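Local structure of predicted transcriptional regulator (Oenococcus oeni, 3BY6) at residues Val12-Gln15 and Leu16-Arg19; Asp18-Lys21 and Asn22-Thr26; Ala99-Lys103 and Ser104-Gly108. The protein probably binds DNA as a GntR-family transcriptional regulator, forming a two-chain assembly in the crystal. One frame throughout, in Å; residues are numbered along the deposited sequence.

Interaction 1: residues Val12-Gln15 and Leu16-Arg19; sequences VYLQ and LVDR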
loop_
_atom_site.group_PDB
_atom_site.type_symbol
_atom_site.label_atom_id
_atom_site.label_comp_id
_atom_site.label_asym_id
_atom_site.label_seq_id
_atom_site.Cartn_x
_atom_site.Cartn_y
_atom_site.Cartn_z
ATOM N N VAL D 12 4.660 8.589 -12.303
ATOM C CA VAL D 12 5.972 7.989 -12.334
ATOM C C VAL D 12 7.009 8.862 -11.577
ATOM O O VAL D 12 7.904 8.330 -10.880
ATOM C CB VAL D 12 6.431 7.668 -13.781
ATOM C CG1 VAL D 12 7.830 7.056 -13.776
ATOM C CG2 VAL D 12 5.429 6.691 -14.450
ATOM N N TYR D 13 6.857 10.186 -11.682
ATOM C CA TYR D 13 7.826 11.113 -11.054
ATOM C C TYR D 13 7.858 10.920 -9.533
ATOM O O TYR D 13 8.932 10.959 -8.938
ATOM C CB TYR D 13 7.609 12.571 -11.505
ATOM C CG TYR D 13 6.639 13.400 -10.714
ATOM C CD1 TYR D 13 5.270 13.346 -10.951
ATOM C CD2 TYR D 13 7.091 14.269 -9.746
ATOM C CE1 TYR D 13 4.375 14.137 -10.200
ATOM C CE2 TYR D 13 6.229 15.063 -9.004
ATOM C CZ TYR D 13 4.875 15.007 -9.229
ATOM O OH TYR D 13 4.048 15.815 -8.454
ATOM N N LEU D 14 6.706 10.615 -8.930
ATOM C CA LEU D 14 6.614 10.359 -7.490
ATOM C C LEU D 14 7.035 8.953 -7.136
ATOM O O LEU D 14 7.507 8.711 -6.041
ATOM C CB LEU D 14 5.196 10.642 -6.964
ATOM C CG LEU D 14 4.825 12.125 -7.086
ATOM C CD1 LEU D 14 3.283 12.357 -7.106
ATOM C CD2 LEU D 14 5.518 12.974 -6.021
ATOM N N GLN D 15 6.888 7.995 -8.044
ATOM C CA GLN D 15 7.481 6.696 -7.768
ATOM C C GLN D 15 9.014 6.779 -7.745
ATOM O O GLN D 15 9.672 6.043 -7.014
ATOM C CB GLN D 15 7.004 5.663 -8.765
ATOM C CG GLN D 15 5.466 5.449 -8.728
ATOM C CD GLN D 15 4.987 4.387 -9.688
ATOM O OE1 GLN D 15 5.644 3.362 -9.885
ATOM N NE2 GLN D 15 3.827 4.626 -10.292
ATOM N N LEU D 16 9.578 7.655 -8.562
ATOM C CA LEU D 16 11.023 7.854 -8.561
ATOM C C LEU D 16 11.482 8.685 -7.357
ATOM O O LEU D 16 12.518 8.395 -6.794
ATOM C CB LEU D 16 11.494 8.541 -9.842
ATOM C CG LEU D 16 13.006 8.809 -9.957
ATOM C CD1 LEU D 16 13.851 7.566 -9.677
ATOM C CD2 LEU D 16 13.267 9.355 -11.372
ATOM N N VAL D 17 10.715 9.711 -7.001
ATOM C CA VAL D 17 10.915 10.432 -5.737
ATOM C C VAL D 17 10.952 9.410 -4.597
ATOM O O VAL D 17 11.878 9.450 -3.757
ATOM C CB VAL D 17 9.806 11.544 -5.485
ATOM C CG1 VAL D 17 9.831 12.120 -4.024
ATOM C CG2 VAL D 17 9.912 12.697 -6.520
ATOM N N ASP D 18 9.990 8.481 -4.577
ATOM C CA ASP D 18 9.911 7.487 -3.493
ATOM C C ASP D 18 11.137 6.619 -3.519
ATOM O O ASP D 18 11.676 6.212 -2.468
ATOM C CB ASP D 18 8.731 6.515 -3.646
ATOM C CG ASP D 18 7.337 7.165 -3.521
ATOM O OD1 ASP D 18 7.176 8.298 -3.033
ATOM O OD2 ASP D 18 6.378 6.483 -3.949
ATOM N N ARG D 19 11.555 6.246 -4.730
ATOM C CA ARG D 19 12.652 5.276 -4.854
ATOM C C ARG D 19 13.921 5.895 -4.294
ATOM O O ARG D 19 14.661 5.260 -3.526
ATOM C CB ARG D 19 12.887 4.848 -6.309
ATOM C CG ARG D 19 14.076 3.928 -6.498
ATOM C CD ARG D 19 14.332 3.691 -8.004
ATOM N NE ARG D 19 15.185 2.534 -8.308
ATOM C CZ ARG D 19 14.830 1.251 -8.161
ATOM N NH1 ARG D 19 13.639 0.917 -7.660
ATOM N NH2 ARG D 19 15.683 0.284 -8.492
#
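V12 opens the first turn of a helix, its carbonyl O taking the backbone N-H of L16 at 2.9 Å (V12 O to L16 N), with the N lying nearly on the extended C=O line. Next, Y13 O accepts V17 N at 2.9 Å, and the CG2 branch of V17 presses on that same oxygen, 3.1 Å from Y13 O. This branch lies beside V17's own N because CG1 takes the place anti to it (chi1 168°), the usual setting of a beta-branched residue in a helix. The ring of Y13 is covered on one face by CG of L14, offset toward the rim, while K54 makes a cation-pi contact with the ring. L14 O receives D18 N, which stands above the carbonyl plane, and the CD2 methyl of L14 meets CG2 of V17 at 4.4 Å. The D18 carboxylate folds back over this turn, OD1 coming to 3.1 Å from L14 O; two acceptors so close gain nothing from each other, and OD2 instead forms a salt bridge with R10. Were D18 replaced by an alanine, R10 would probably lose this carboxylate mate, and the start of the helix would be less firmly tied to the preceding chain. Q15 closes the segment: its O accepts R19 N, its NE2 reaches R10 O, and its OE1 takes T7 N of the second subunit. Leucine suits position 16, since L16 is buried between helices 38-45 and 49-61, whereas V17 packs on E58 and L59 of helix 49-61.

Interaction 2: residues Asp18-Lys21 and Asn22-Thr26; sequences DRIK and NEVAT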
loop_
_atom_site.group_PDB
_atom_site.type_symbol
_atom_site.label_atom_id
_atom_site.label_comp_id
_atom_site.label_asym_id
_atom_site.label_seq_id
_atom_site.Cartn_x
_atom_site.Cartn_y
_atom_site.Cartn_z
ATOM N N ASP D 18 9.990 8.481 -4.577
ATOM C CA ASP D 18 9.911 7.487 -3.493
ATOM C C ASP D 18 11.137 6.619 -3.519
ATOM O O ASP D 18 11.676 6.212 -2.468
ATOM C CB ASP D 18 8.731 6.515 -3.646
ATOM C CG ASP D 18 7.337 7.165 -3.521
ATOM O OD1 ASP D 18 7.176 8.298 -3.033
ATOM O OD2 ASP D 18 6.378 6.483 -3.949
ATOM N N ARG D 19 11.555 6.246 -4.730
ATOM C CA ARG D 19 12.652 5.276 -4.854
ATOM C C ARG D 19 13.921 5.895 -4.294
ATOM O O ARG D 19 14.661 5.260 -3.526
ATOM C CB ARG D 19 12.887 4.848 -6.309
ATOM C CG ARG D 19 14.076 3.928 -6.498
ATOM C CD ARG D 19 14.332 3.691 -8.004
ATOM N NE ARG D 19 15.185 2.534 -8.308
ATOM C CZ ARG D 19 14.830 1.251 -8.161
ATOM N NH1 ARG D 19 13.639 0.917 -7.660
ATOM N NH2 ARG D 19 15.683 0.284 -8.492
ATOM N N ILE D 20 14.176 7.128 -4.689
ATOM C CA ILE D 20 15.412 7.794 -4.252
ATOM C C ILE D 20 15.464 8.071 -2.739
ATOM O O ILE D 20 16.516 7.867 -2.101
ATOM C CB ILE D 20 15.702 9.063 -5.099
ATOM C CG1 ILE D 20 16.232 8.620 -6.492
ATOM C CG2 ILE D 20 16.695 9.966 -4.392
ATOM C CD1 ILE D 20 16.116 9.654 -7.604
ATOM N N LYS D 21 14.340 8.495 -2.158
ATOM C CA LYS D 21 14.302 8.718 -0.709
ATOM C C LYS D 21 14.533 7.448 0.081
ATOM O O LYS D 21 15.040 7.474 1.205
ATOM C CB LYS D 21 12.965 9.289 -0.283
ATOM C CG LYS D 21 12.740 10.701 -0.741
ATOM C CD LYS D 21 11.286 11.132 -0.595
ATOM C CE LYS D 21 10.756 10.980 0.812
ATOM N NZ LYS D 21 9.264 11.070 0.785
ATOM N N ASN D 22 14.089 6.327 -0.451
ATOM C CA ASN D 22 14.298 5.074 0.255
ATOM C C ASN D 22 15.774 4.651 0.211
ATOM O O ASN D 22 16.302 4.099 1.183
ATOM C CB ASN D 22 13.388 3.981 -0.274
ATOM C CG ASN D 22 13.252 2.816 0.710
ATOM O OD1 ASN D 22 13.644 1.678 0.410
ATOM N ND2 ASN D 22 12.706 3.103 1.899
ATOM N N GLU D 23 16.427 4.909 -0.923
ATOM C CA GLU D 23 17.854 4.631 -1.065
ATOM C C GLU D 23 18.658 5.473 -0.085
ATOM O O GLU D 23 19.620 4.990 0.510
ATOM C CB GLU D 23 18.325 4.899 -2.493
ATOM C CG GLU D 23 17.813 3.834 -3.446
ATOM C CD GLU D 23 18.256 4.028 -4.877
ATOM O OE1 GLU D 23 18.741 5.122 -5.234
ATOM O OE2 GLU D 23 18.091 3.069 -5.651
ATOM N N VAL D 24 18.243 6.729 0.061
ATOM C CA VAL D 24 18.823 7.610 1.046
ATOM C C VAL D 24 18.514 7.021 2.420
ATOM O O VAL D 24 19.428 6.674 3.173
ATOM C CB VAL D 24 18.292 9.037 0.947
ATOM C CG1 VAL D 24 18.868 9.884 2.075
ATOM C CG2 VAL D 24 18.631 9.654 -0.405
ATOM N N ALA D 25 17.233 6.825 2.709
ATOM C CA ALA D 25 16.830 6.277 3.987
ATOM C C ALA D 25 17.647 5.038 4.349
ATOM O O ALA D 25 18.008 4.878 5.491
ATOM C CB ALA D 25 15.343 5.966 3.996
ATOM N N THR D 26 17.932 4.160 3.386
ATOM C CA THR D 26 18.624 2.897 3.681
ATOM C C THR D 26 20.146 2.910 3.403
ATOM O O THR D 26 20.776 1.861 3.404
ATOM C CB THR D 26 17.965 1.743 2.934
ATOM O OG1 THR D 26 17.934 2.025 1.530
ATOM C CG2 THR D 26 16.540 1.535 3.436
#
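R19 and E23 stand one turn apart on the helix, their side chains slanting across each other so that the guanidinium and carboxylate planes are 56° apart. NE of R19 is 4.0 Å from OE2 of E23, and the carboxylate oxygen stands off the plane of the guanidinium where no N-H is directed at it, so the attraction is a long one between charges. With CG of R19 anti to its backbone N (chi1 176°) and that of E23 beside its own N (chi1 -72°), the two chains come together, and CG of E23 passes 3.5 Å from R19 O. On the buried side, I20 and V24 repeat the spacing in apolar form: their CG2 methyls meet at 4.4 Å, while I20 packs on L59 and V24 on V82. Helical bonds run beneath, among them V24 N to I20 O at 3.0 Å. The turn finishes at T26, where both N and OG1 bind N22 O, each at 2.7 Å, one from each side of the carbonyl plane; threonine suits a helix end because its hydroxyl supplies this extra donor. Chemically, R19 is shared: E45 is its stronger salt-bridge partner, and E23 probably adds only a weaker electrostatic pull.

Interaction 3: residues Ala99-Lys103 and Ser104-Gly108; sequences AELIK and SGVKG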
loop_
_atom_site.group_PDB
_atom_site.type_symbol
_atom_site.label_atom_id
_atom_site.label_comp_id
_atom_site.label_asym_id
_atom_site.label_seq_id
_atom_site.Cartn_x
_atom_site.Cartn_y
_atom_site.Cartn_z
ATOM N N ALA D 99 -4.561 -0.965 13.208
ATOM C CA ALA D 99 -5.907 -0.404 13.300
ATOM C C ALA D 99 -6.911 -1.274 12.543
ATOM O O ALA D 99 -7.948 -1.663 13.073
ATOM C CB ALA D 99 -5.929 1.046 12.729
ATOM N N GLU D 100 -6.575 -1.553 11.291
ATOM C CA GLU D 100 -7.371 -2.389 10.426
ATOM C C GLU D 100 -7.532 -3.869 10.872
ATOM O O GLU D 100 -8.601 -4.434 10.744
ATOM C CB GLU D 100 -6.845 -2.293 8.994
ATOM C CG GLU D 100 -7.981 -2.638 7.997
ATOM C CD GLU D 100 -7.616 -2.442 6.557
ATOM O OE1 GLU D 100 -6.607 -1.739 6.301
ATOM O OE2 GLU D 100 -8.358 -2.993 5.693
ATOM N N LEU D 101 -6.478 -4.489 11.393
ATOM C CA LEU D 101 -6.590 -5.790 12.067
ATOM C C LEU D 101 -7.511 -5.762 13.284
ATOM O O LEU D 101 -8.191 -6.732 13.567
ATOM C CB LEU D 101 -5.207 -6.328 12.512
ATOM C CG LEU D 101 -4.294 -6.927 11.420
ATOM C CD1 LEU D 101 -2.872 -7.079 11.944
ATOM C CD2 LEU D 101 -4.816 -8.264 10.843
ATOM N N ILE D 102 -7.506 -4.691 14.052
ATOM C CA ILE D 102 -8.381 -4.662 15.216
ATOM C C ILE D 102 -9.825 -4.570 14.742
ATOM O O ILE D 102 -10.711 -5.142 15.362
ATOM C CB ILE D 102 -8.020 -3.533 16.174
ATOM C CG1 ILE D 102 -6.768 -3.905 16.947
ATOM C CG2 ILE D 102 -9.155 -3.240 17.173
ATOM C CD1 ILE D 102 -6.192 -2.741 17.693
ATOM N N LYS D 103 -10.037 -3.892 13.616
ATOM C CA LYS D 103 -11.366 -3.664 13.068
ATOM C C LYS D 103 -11.891 -4.901 12.287
ATOM O O LYS D 103 -13.117 -5.122 12.144
ATOM C CB LYS D 103 -11.352 -2.369 12.223
ATOM C CG LYS D 103 -12.570 -2.172 11.310
ATOM C CD LYS D 103 -12.751 -0.719 10.889
ATOM C CE LYS D 103 -14.055 -0.514 10.063
ATOM N NZ LYS D 103 -14.313 0.970 9.867
ATOM N N SER D 104 -10.965 -5.719 11.787
ATOM C CA SER D 104 -11.304 -7.067 11.295
ATOM C C SER D 104 -11.409 -8.057 12.453
ATOM O O SER D 104 -11.191 -9.240 12.259
ATOM C CB SER D 104 -10.241 -7.587 10.341
ATOM O OG SER D 104 -9.162 -8.152 11.081
ATOM N N GLY D 105 -11.699 -7.566 13.656
ATOM C CA GLY D 105 -11.991 -8.423 14.807
ATOM C C GLY D 105 -10.851 -9.195 15.458
ATOM O O GLY D 105 -11.123 -10.122 16.220
ATOM N N VAL D 106 -9.591 -8.831 15.191
ATOM C CA VAL D 106 -8.444 -9.483 15.851
ATOM C C VAL D 106 -8.111 -8.750 17.140
ATOM O O VAL D 106 -7.850 -7.542 17.130
ATOM C CB VAL D 106 -7.196 -9.520 14.963
ATOM C CG1 VAL D 106 -6.101 -10.331 15.642
ATOM C CG2 VAL D 106 -7.525 -10.095 13.597
ATOM N N LYS D 107 -8.104 -9.459 18.258
ATOM C CA LYS D 107 -7.850 -8.796 19.546
ATOM C C LYS D 107 -6.404 -8.284 19.634
ATOM O O LYS D 107 -5.492 -8.861 19.054
ATOM C CB LYS D 107 -8.243 -9.705 20.739
ATOM C CG LYS D 107 -9.789 -9.737 20.973
ATOM C CD LYS D 107 -10.249 -10.695 22.101
ATOM C CE LYS D 107 -11.791 -10.607 22.375
ATOM N NZ LYS D 107 -12.523 -11.933 22.461
ATOM N N GLY D 108 -6.208 -7.165 20.311
ATOM C CA GLY D 108 -4.894 -6.550 20.387
ATOM C C GLY D 108 -3.886 -7.448 21.071
ATOM O O GLY D 108 -2.734 -7.511 20.665
#
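A Schellman motif ends helix 79-103 here, with G105 as its C-prime residue. Its two signature bonds are concentric, the G105-I102 pair falling within the span of the V106-L101 pair: V106 N reaches back to L101 O at 3.0 Å, and G105 N makes a weaker bond to I102 O at 3.1 Å. Just before them, S104 N still bonds E100 O in the helical manner, although S104 itself is the first residue to abandon helical backbone angles. The chain then turns at G105, whose phi of 72° favours glycine, the residue without a CB to strain in that region. S104 also spends its side chain on the cap. Its OG sits between its own N and carbonyl carbon (chi1 83°), a crowded position that aims the hydroxyl back along the helix, where it donates to L101 O at 3.0 Å. This carbonyl therefore holds two donors: V106 N lies almost straight ahead of it, whereas OG approaches from the flank, at a C=O...OG angle of 111°. A small hydroxyl residue fits this place well, since it adds a second grip on an oxygen at the helix terminus. Beyond the glycine, V106 folds back against the last turn. Its CG2 meets CD2 of L101 at 4.3 Å, and its O receives a nearly linear CA-H contact from I102, with CA 3.5 Å away. Apolar residues suit L101, I102 and V106 because all three pack on I111 of helix 108-119; L90 of the second subunit also touches L101, and E100 forms a salt bridge with R89 of that subunit. Paired bonds, a positive-phi glycine and an apolar contact across the turn are the marks of a Schellman C-cap, here joining two helices.

Along the chain the order is interaction 1, interaction 2, interaction 3. The first two follow each other on helix 12-25, with centres 10 Å apart, and share D18 and R19; both lie in the first helix of what is probably a winged helix-turn-helix DNA-binding domain of the GntR type. Interaction 3 lies far off, where helix 79-103 gives way to helix 108-119: its centre is 32 Å from that of interaction 1 and 31 Å from that of interaction 2, with no touch to either. Helix 79-103 bridges the gap, its early part packing on interaction 2. All three touch the second subunit, which thus contacts both helix 12-25, near the middle of the chain, and the distant helix junction.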